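Local atomic coordinates of transmembrane oligosaccharyl transferase (Archaeoglobus fulgidus, PDB entry 3WAJ), a protein that belongs to the STT3/AglB oligosaccharyl transferase family, joining a helical transmembrane region of the GT-C type to a mixed globular part. Residues W503-T514 and Y553-R563. Numbering follows the deposited sequence.
Sequences WYDALTWMRENT and YGHWIEAVAHR
Leu507 is the knob at the middle of this helix pair, seated in a hole formed by Trp556, Ile557, Val560 and Ala561. Its CB meets Val560 CG1 at 3.6 Å, while CD1 touches Trp556 CB. With CG1 anti to the backbone N (chi1 -179°), Val560 also lays that methyl over the face of the Tyr504 ring, a CH-pi contact.

Toward the N-terminal ends, Trp503 offers one face to two aromatics. Tyr553 makes an offset stack, Trp503 CZ2 lying 3.4 Å from Tyr553 CG, and Trp556 brings its edge in, planes at 69°. Asp611 accepts from Trp503 NE1, and Gly45 O from Trp556 NE1.

At the other end the contact turns polar. Arg563 NH2 donates to Thr514 O (3.2 Å) from above the carbonyl plane and weakly to Arg511 O (2.9 Å); its NH1 donates to His562 O at 2.8 Å, and NE bonds Tyr545 OH and, weakly, Thr514 OG1. The extended Arg511 brings its guanidinium over one face of the His562 ring, toward its rim, the planes tilted 35° apart; His562 ND1 is hydrogen-bonded to Asp521, and a water links Arg511 NH1 to Val560 O.

An apolar and aromatic seam thus joins these AglB core helices, finished by a buried arginine whose charge is probably offset by carbonyls and hydroxyls.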
ATOM      1  N   TRP A 503     -15.967  -5.318  -4.512  1.00 28.14           N
ATOM      2  CA  TRP A 503     -15.285  -5.458  -3.220  1.00 32.70           C
ATOM      3  C   TRP A 503     -15.969  -4.691  -2.099  1.00 33.61           C
ATOM      4  O   TRP A 503     -16.195  -5.223  -1.013  1.00 35.63           O
ATOM      5  CB  TRP A 503     -13.861  -4.940  -3.327  1.00 27.75           C
ATOM      6  CG  TRP A 503     -12.806  -5.986  -3.487  1.00 27.69           C
ATOM      7  CD1 TRP A 503     -12.068  -6.251  -4.617  1.00 26.99           C
ATOM      8  CD2 TRP A 503     -12.329  -6.888  -2.475  1.00 26.34           C
ATOM      9  NE1 TRP A 503     -11.166  -7.262  -4.366  1.00 29.46           N
ATOM     10  CE2 TRP A 503     -11.299  -7.666  -3.058  1.00 22.53           C
ATOM     11  CE3 TRP A 503     -12.667  -7.105  -1.127  1.00 27.52           C
ATOM     12  CZ2 TRP A 503     -10.619  -8.654  -2.351  1.00 26.56           C
ATOM     13  CZ3 TRP A 503     -11.989  -8.072  -0.415  1.00 19.86           C
ATOM     14  CH2 TRP A 503     -10.974  -8.846  -1.027  1.00 26.54           C
ATOM     15  N   TYR A 504     -16.286  -3.429  -2.346  1.00 31.18           N
ATOM     16  CA  TYR A 504     -16.895  -2.630  -1.291  1.00 32.17           C
ATOM     17  C   TYR A 504     -18.222  -3.237  -0.864  1.00 34.39           C
ATOM     18  O   TYR A 504     -18.514  -3.306   0.336  1.00 38.63           O
ATOM     19  CB  TYR A 504     -17.062  -1.159  -1.698  1.00 32.46           C
ATOM     20  CG  TYR A 504     -17.608  -0.295  -0.582  1.00 36.61           C
ATOM     21  CD1 TYR A 504     -16.754   0.348   0.312  1.00 27.90           C
ATOM     22  CD2 TYR A 504     -18.988  -0.128  -0.420  1.00 37.35           C
ATOM     23  CE1 TYR A 504     -17.258   1.134   1.348  1.00 37.97           C
ATOM     24  CE2 TYR A 504     -19.506   0.654   0.612  1.00 38.33           C
ATOM     25  CZ  TYR A 504     -18.643   1.283   1.489  1.00 46.22           C
ATOM     26  OH  TYR A 504     -19.176   2.051   2.489  1.00 45.98           O
ATOM     27  N   ASP A 505     -19.022  -3.698  -1.827  1.00 34.44           N
ATOM     28  CA  ASP A 505     -20.325  -4.299  -1.484  1.00 34.88           C
ATOM     29  C   ASP A 505     -20.161  -5.637  -0.782  1.00 34.69           C
ATOM     30  O   ASP A 505     -20.906  -5.953   0.147  1.00 40.07           O
ATOM     31  CB  ASP A 505     -21.222  -4.454  -2.719  1.00 35.55           C
ATOM     32  CG  ASP A 505     -21.788  -3.134  -3.195  1.00 39.46           C
ATOM     33  OD1 ASP A 505     -21.660  -2.149  -2.441  1.00 38.47           O
ATOM     34  OD2 ASP A 505     -22.359  -3.083  -4.314  1.00 42.06           O
ATOM     35  N   ALA A 506     -19.181  -6.419  -1.227  1.00 25.46           N
ATOM     36  CA  ALA A 506     -18.917  -7.713  -0.603  1.00 28.62           C
ATOM     37  C   ALA A 506     -18.606  -7.528   0.888  1.00 30.04           C
ATOM     38  O   ALA A 506     -19.120  -8.241   1.738  1.00 30.54           O
ATOM     39  CB  ALA A 506     -17.773  -8.440  -1.313  1.00 28.41           C
ATOM     40  N   LEU A 507     -17.784  -6.535   1.201  1.00 31.49           N
ATOM     41  CA  LEU A 507     -17.399  -6.283   2.589  1.00 35.31           C
ATOM     42  C   LEU A 507     -18.528  -5.693   3.441  1.00 37.60           C
ATOM     43  O   LEU A 507     -18.692  -6.098   4.589  1.00 35.17           O
ATOM     44  CB  LEU A 507     -16.138  -5.418   2.644  1.00 29.98           C
ATOM     45  CG  LEU A 507     -15.034  -6.149   1.901  1.00 29.92           C
ATOM     46  CD1 LEU A 507     -13.795  -5.292   1.769  1.00 25.97           C
ATOM     47  CD2 LEU A 507     -14.743  -7.464   2.623  1.00 28.75           C
ATOM     48  N   THR A 508     -19.310  -4.756   2.892  1.00 31.80           N
ATOM     49  CA  THR A 508     -20.477  -4.264   3.638  1.00 36.99           C
ATOM     50  C   THR A 508     -21.433  -5.412   3.875  1.00 38.80           C
ATOM     51  O   THR A 508     -22.031  -5.518   4.943  1.00 43.99           O
ATOM     52  CB  THR A 508     -21.245  -3.103   2.967  1.00 35.07           C
ATOM     53  OG1 THR A 508     -21.634  -3.486   1.648  1.00 43.89           O
ATOM     54  CG2 THR A 508     -20.402  -1.835   2.927  1.00 26.76           C
ATOM     55  N   TRP A 509     -21.575  -6.279   2.876  1.00 35.87           N
ATOM     56  CA  TRP A 509     -22.392  -7.477   3.042  1.00 37.69           C
ATOM     57  C   TRP A 509     -21.875  -8.317   4.209  1.00 39.81           C
ATOM     58  O   TRP A 509     -22.643  -8.739   5.072  1.00 39.66           O
ATOM     59  CB  TRP A 509     -22.405  -8.322   1.764  1.00 35.11           C
ATOM     60  CG  TRP A 509     -23.261  -9.551   1.903  1.00 38.94           C
ATOM     61  CD1 TRP A 509     -24.606  -9.654   1.637  1.00 38.29           C
ATOM     62  CD2 TRP A 509     -22.845 -10.855   2.367  1.00 38.24           C
ATOM     63  NE1 TRP A 509     -25.041 -10.932   1.905  1.00 36.06           N
ATOM     64  CE2 TRP A 509     -23.988 -11.689   2.353  1.00 36.05           C
ATOM     65  CE3 TRP A 509     -21.620 -11.388   2.800  1.00 34.64           C
ATOM     66  CZ2 TRP A 509     -23.943 -13.040   2.745  1.00 35.99           C
ATOM     67  CZ3 TRP A 509     -21.568 -12.731   3.184  1.00 36.79           C
ATOM     68  CH2 TRP A 509     -22.726 -13.543   3.152  1.00 40.58           C
ATOM     69  N   MET A 510     -20.567  -8.558   4.218  1.00 39.09           N
ATOM     70  CA  MET A 510     -19.929  -9.348   5.260  1.00 41.16           C
ATOM     71  C   MET A 510     -20.212  -8.782   6.643  1.00 38.94           C
ATOM     72  O   MET A 510     -20.550  -9.528   7.570  1.00 37.35           O
ATOM     73  CB  MET A 510     -18.408  -9.464   5.025  1.00 35.64           C
ATOM     74  CG  MET A 510     -17.686 -10.164   6.171  1.00 30.77           C
ATOM     75  SD  MET A 510     -15.959 -10.529   5.839  1.00 38.91           S
ATOM     76  CE  MET A 510     -16.056 -11.967   4.778  1.00 28.05           C
ATOM     77  N   ARG A 511     -20.110  -7.459   6.767  1.00 35.31           N
ATOM     78  CA  ARG A 511     -20.331  -6.787   8.054  1.00 37.80           C
ATOM     79  C   ARG A 511     -21.715  -7.093   8.610  1.00 37.23           C
ATOM     80  O   ARG A 511     -21.904  -7.198   9.824  1.00 39.22           O
ATOM     81  CB  ARG A 511     -20.144  -5.270   7.905  1.00 30.58           C
ATOM     82  CG  ARG A 511     -20.551  -4.446   9.146  1.00 28.14           C
ATOM     83  CD  ARG A 511     -20.162  -2.972   8.987  1.00 28.70           C
ATOM     84  NE  ARG A 511     -20.477  -2.142  10.153  1.00 32.34           N
ATOM     85  CZ  ARG A 511     -20.160  -0.853  10.278  1.00 34.15           C
ATOM     86  NH1 ARG A 511     -19.511  -0.235   9.311  1.00 31.48           N
ATOM     87  NH2 ARG A 511     -20.481  -0.199  11.384  1.00 34.78           N
ATOM     88  N   GLU A 512     -22.666  -7.266   7.701  1.00 31.65           N
ATOM     89  CA  GLU A 512     -24.070  -7.393   8.066  1.00 43.56           C
ATOM     90  C   GLU A 512     -24.513  -8.846   8.230  1.00 42.44           C
ATOM     91  O   GLU A 512     -25.442  -9.132   8.967  1.00 45.99           O
ATOM     92  CB  GLU A 512     -24.945  -6.668   7.028  1.00 55.31           C
ATOM     93  CG  GLU A 512     -26.454  -6.701   7.311  1.00 72.15           C
ATOM     94  CD  GLU A 512     -26.864  -5.893   8.544  1.00 85.19           C
ATOM     95  OE1 GLU A 512     -26.074  -5.028   8.996  1.00 91.45           O
ATOM     96  OE2 GLU A 512     -27.982  -6.123   9.059  1.00 86.41           O
ATOM     97  N   ASN A 513     -23.820  -9.768   7.577  1.00 36.65           N
ATOM     98  CA  ASN A 513     -24.350 -11.127   7.438  1.00 33.48           C
ATOM     99  C   ASN A 513     -23.504 -12.238   8.056  1.00 31.75           C
ATOM    100  O   ASN A 513     -23.843 -13.406   7.942  1.00 42.75           O
ATOM    101  CB  ASN A 513     -24.651 -11.432   5.952  1.00 35.50           C
ATOM    102  CG  ASN A 513     -25.750 -10.532   5.390  1.00 42.86           C
ATOM    103  OD1 ASN A 513     -26.938 -10.821   5.548  1.00 51.02           O
ATOM    104  ND2 ASN A 513     -25.360  -9.426   4.760  1.00 34.81           N
ATOM    105  N   THR A 514     -22.396 -11.874   8.695  1.00 32.02           N
ATOM    106  CA  THR A 514     -21.595 -12.832   9.448  1.00 31.49           C
ATOM    107  C   THR A 514     -21.821 -12.546  10.931  1.00 35.00           C
ATOM    108  O   THR A 514     -22.218 -11.441  11.278  1.00 37.22           O
ATOM    109  CB  THR A 514     -20.115 -12.785   9.016  1.00 29.33           C
ATOM    110  OG1 THR A 514     -19.597 -11.476   9.257  1.00 24.25           O
ATOM    111  CG2 THR A 514     -20.007 -13.119   7.524  1.00 30.73           C
ATOM    112  N   TYR A 553      -5.667  -6.723   0.820  1.00 29.90           N
ATOM    113  CA  TYR A 553      -7.069  -6.428   1.107  1.00 30.41           C
ATOM    114  C   TYR A 553      -7.370  -6.196   2.597  1.00 34.00           C
ATOM    115  O   TYR A 553      -8.505  -5.862   2.955  1.00 38.85           O
ATOM    116  CB  TYR A 553      -7.952  -7.560   0.506  1.00 17.60           C
ATOM    117  CG  TYR A 553      -7.647  -7.751  -0.966  1.00 30.74           C
ATOM    118  CD1 TYR A 553      -7.809  -6.688  -1.857  1.00 32.24           C
ATOM    119  CD2 TYR A 553      -7.174  -8.958  -1.472  1.00 27.58           C
ATOM    120  CE1 TYR A 553      -7.528  -6.817  -3.216  1.00 31.90           C
ATOM    121  CE2 TYR A 553      -6.883  -9.103  -2.860  1.00 25.64           C
ATOM    122  CZ  TYR A 553      -7.057  -8.016  -3.718  1.00 30.52           C
ATOM    123  OH  TYR A 553      -6.766  -8.102  -5.086  1.00 26.55           O
ATOM    124  N   GLY A 554      -6.351  -6.355   3.451  1.00 28.94           N
ATOM    125  CA  GLY A 554      -6.524  -6.307   4.899  1.00 23.49           C
ATOM    126  C   GLY A 554      -7.185  -5.046   5.431  1.00 27.69           C
ATOM    127  O   GLY A 554      -8.104  -5.100   6.271  1.00 30.09           O
ATOM    128  N   HIS A 555      -6.730  -3.898   4.938  1.00 22.62           N
ATOM    129  CA  HIS A 555      -7.293  -2.624   5.378  1.00 26.73           C
ATOM    130  C   HIS A 555      -8.781  -2.469   5.030  1.00 33.66           C
ATOM    131  O   HIS A 555      -9.568  -1.996   5.869  1.00 36.72           O
ATOM    132  CB  HIS A 555      -6.428  -1.439   4.910  1.00 29.43           C
ATOM    133  CG  HIS A 555      -5.084  -1.387   5.576  1.00 31.72           C
ATOM    134  ND1 HIS A 555      -4.794  -2.090   6.725  1.00 39.04           N
ATOM    135  CD2 HIS A 555      -3.951  -0.719   5.245  1.00 27.40           C
ATOM    136  CE1 HIS A 555      -3.536  -1.856   7.080  1.00 33.01           C
ATOM    137  NE2 HIS A 555      -3.011  -1.023   6.198  1.00 30.94           N
ATOM    138  N   TRP A 556      -9.171  -2.881   3.819  1.00 36.00           N
ATOM    139  CA  TRP A 556     -10.588  -2.857   3.425  1.00 31.06           C
ATOM    140  C   TRP A 556     -11.446  -3.767   4.301  1.00 32.14           C
ATOM    141  O   TRP A 556     -12.540  -3.382   4.721  1.00 38.77           O
ATOM    142  CB  TRP A 556     -10.756  -3.279   1.966  1.00 26.54           C
ATOM    143  CG  TRP A 556     -10.056  -2.400   0.983  1.00 28.97           C
ATOM    144  CD1 TRP A 556      -9.504  -1.164   1.214  1.00 32.02           C
ATOM    145  CD2 TRP A 556      -9.836  -2.685  -0.405  1.00 31.08           C
ATOM    146  NE1 TRP A 556      -8.964  -0.662   0.042  1.00 30.41           N
ATOM    147  CE2 TRP A 556      -9.150  -1.580  -0.960  1.00 32.62           C
ATOM    148  CE3 TRP A 556     -10.156  -3.765  -1.232  1.00 27.73           C
ATOM    149  CZ2 TRP A 556      -8.762  -1.543  -2.306  1.00 31.30           C
ATOM    150  CZ3 TRP A 556      -9.779  -3.725  -2.564  1.00 29.11           C
ATOM    151  CH2 TRP A 556      -9.074  -2.630  -3.086  1.00 25.82           C
ATOM    152  N   ILE A 557     -10.953  -4.978   4.560  1.00 24.73           N
ATOM    153  CA  ILE A 557     -11.700  -5.953   5.340  1.00 23.96           C
ATOM    154  C   ILE A 557     -11.970  -5.377   6.714  1.00 29.07           C
ATOM    155  O   ILE A 557     -13.092  -5.415   7.207  1.00 32.55           O
ATOM    156  CB  ILE A 557     -10.948  -7.299   5.459  1.00 26.90           C
ATOM    157  CG1 ILE A 557     -10.953  -8.028   4.110  1.00 24.73           C
ATOM    158  CG2 ILE A 557     -11.602  -8.193   6.504  1.00 27.63           C
ATOM    159  CD1 ILE A 557     -10.185  -9.343   4.116  1.00 24.40           C
ATOM    160  N   GLU A 558     -10.938  -4.811   7.325  1.00 33.37           N
ATOM    161  CA  GLU A 558     -11.087  -4.194   8.635  1.00 32.43           C
ATOM    162  C   GLU A 558     -11.956  -2.928   8.628  1.00 30.29           C
ATOM    163  O   GLU A 558     -12.857  -2.795   9.442  1.00 27.34           O
ATOM    164  CB  GLU A 558      -9.714  -3.853   9.199  1.00 33.00           C
ATOM    165  CG  GLU A 558      -9.778  -3.168  10.550  1.00 34.18           C
ATOM    166  CD  GLU A 558      -8.383  -3.012  11.165  1.00 41.54           C
ATOM    167  OE1 GLU A 558      -7.383  -3.214  10.432  1.00 43.21           O
ATOM    168  OE2 GLU A 558      -8.289  -2.693  12.370  1.00 34.81           O
ATOM    169  N   ALA A 559     -11.676  -1.992   7.724  1.00 26.70           N
ATOM    170  CA  ALA A 559     -12.401  -0.725   7.727  1.00 30.11           C
ATOM    171  C   ALA A 559     -13.837  -0.840   7.194  1.00 35.20           C
ATOM    172  O   ALA A 559     -14.702  -0.082   7.607  1.00 43.05           O
ATOM    173  CB  ALA A 559     -11.620   0.357   6.978  1.00 29.54           C
ATOM    174  N   VAL A 560     -14.097  -1.799   6.307  1.00 33.91           N
ATOM    175  CA  VAL A 560     -15.415  -1.885   5.682  1.00 33.74           C
ATOM    176  C   VAL A 560     -16.265  -3.025   6.231  1.00 31.91           C
ATOM    177  O   VAL A 560     -17.446  -2.850   6.513  1.00 35.79           O
ATOM    178  CB  VAL A 560     -15.337  -1.961   4.130  1.00 32.62           C
ATOM    179  CG1 VAL A 560     -16.740  -2.031   3.533  1.00 30.03           C
ATOM    180  CG2 VAL A 560     -14.594  -0.745   3.568  1.00 23.50           C
ATOM    181  N   ALA A 561     -15.670  -4.196   6.381  1.00 29.53           N
ATOM    182  CA  ALA A 561     -16.402  -5.332   6.924  1.00 27.07           C
ATOM    183  C   ALA A 561     -16.453  -5.319   8.455  1.00 29.46           C
ATOM    184  O   ALA A 561     -17.258  -6.040   9.047  1.00 26.58           O
ATOM    185  CB  ALA A 561     -15.807  -6.637   6.427  1.00 25.51           C
ATOM    186  N   HIS A 562     -15.591  -4.513   9.084  1.00 23.66           N
ATOM    187  CA  HIS A 562     -15.366  -4.600  10.534  1.00 35.11           C
ATOM    188  C   HIS A 562     -15.164  -6.065  10.956  1.00 35.74           C
ATOM    189  O   HIS A 562     -15.746  -6.518  11.942  1.00 37.87           O
ATOM    190  CB  HIS A 562     -16.538  -3.989  11.333  1.00 33.09           C
ATOM    191  CG  HIS A 562     -16.574  -2.491  11.336  1.00 34.27           C
ATOM    192  ND1 HIS A 562     -17.567  -1.772  11.967  1.00 38.40           N
ATOM    193  CD2 HIS A 562     -15.748  -1.572  10.776  1.00 35.25           C
ATOM    194  CE1 HIS A 562     -17.347  -0.479  11.806  1.00 34.96           C
ATOM    195  NE2 HIS A 562     -16.246  -0.332  11.088  1.00 34.55           N
ATOM    196  N   ARG A 563     -14.367  -6.804  10.185  1.00 30.35           N
ATOM    197  CA  ARG A 563     -13.942  -8.150  10.572  1.00 30.92           C
ATOM    198  C   ARG A 563     -12.426  -8.188  10.668  1.00 30.91           C
ATOM    199  O   ARG A 563     -11.765  -7.211  10.343  1.00 29.15           O
ATOM    200  CB  ARG A 563     -14.486  -9.217   9.610  1.00 25.33           C
ATOM    201  CG  ARG A 563     -16.008  -9.351   9.679  1.00 25.54           C
ATOM    202  CD  ARG A 563     -16.527  -9.632  11.114  1.00 31.93           C
ATOM    203  NE  ARG A 563     -17.993  -9.758  11.150  1.00 35.97           N
ATOM    204  CZ  ARG A 563     -18.839  -8.744  11.341  1.00 36.40           C
ATOM    205  NH1 ARG A 563     -18.367  -7.519  11.546  1.00 32.00           N
ATOM    206  NH2 ARG A 563     -20.153  -8.955  11.339  1.00 39.07           N
TER
HETATM  207  O   HOH W   1     -19.098  -0.622   6.413  1.00 36.12           O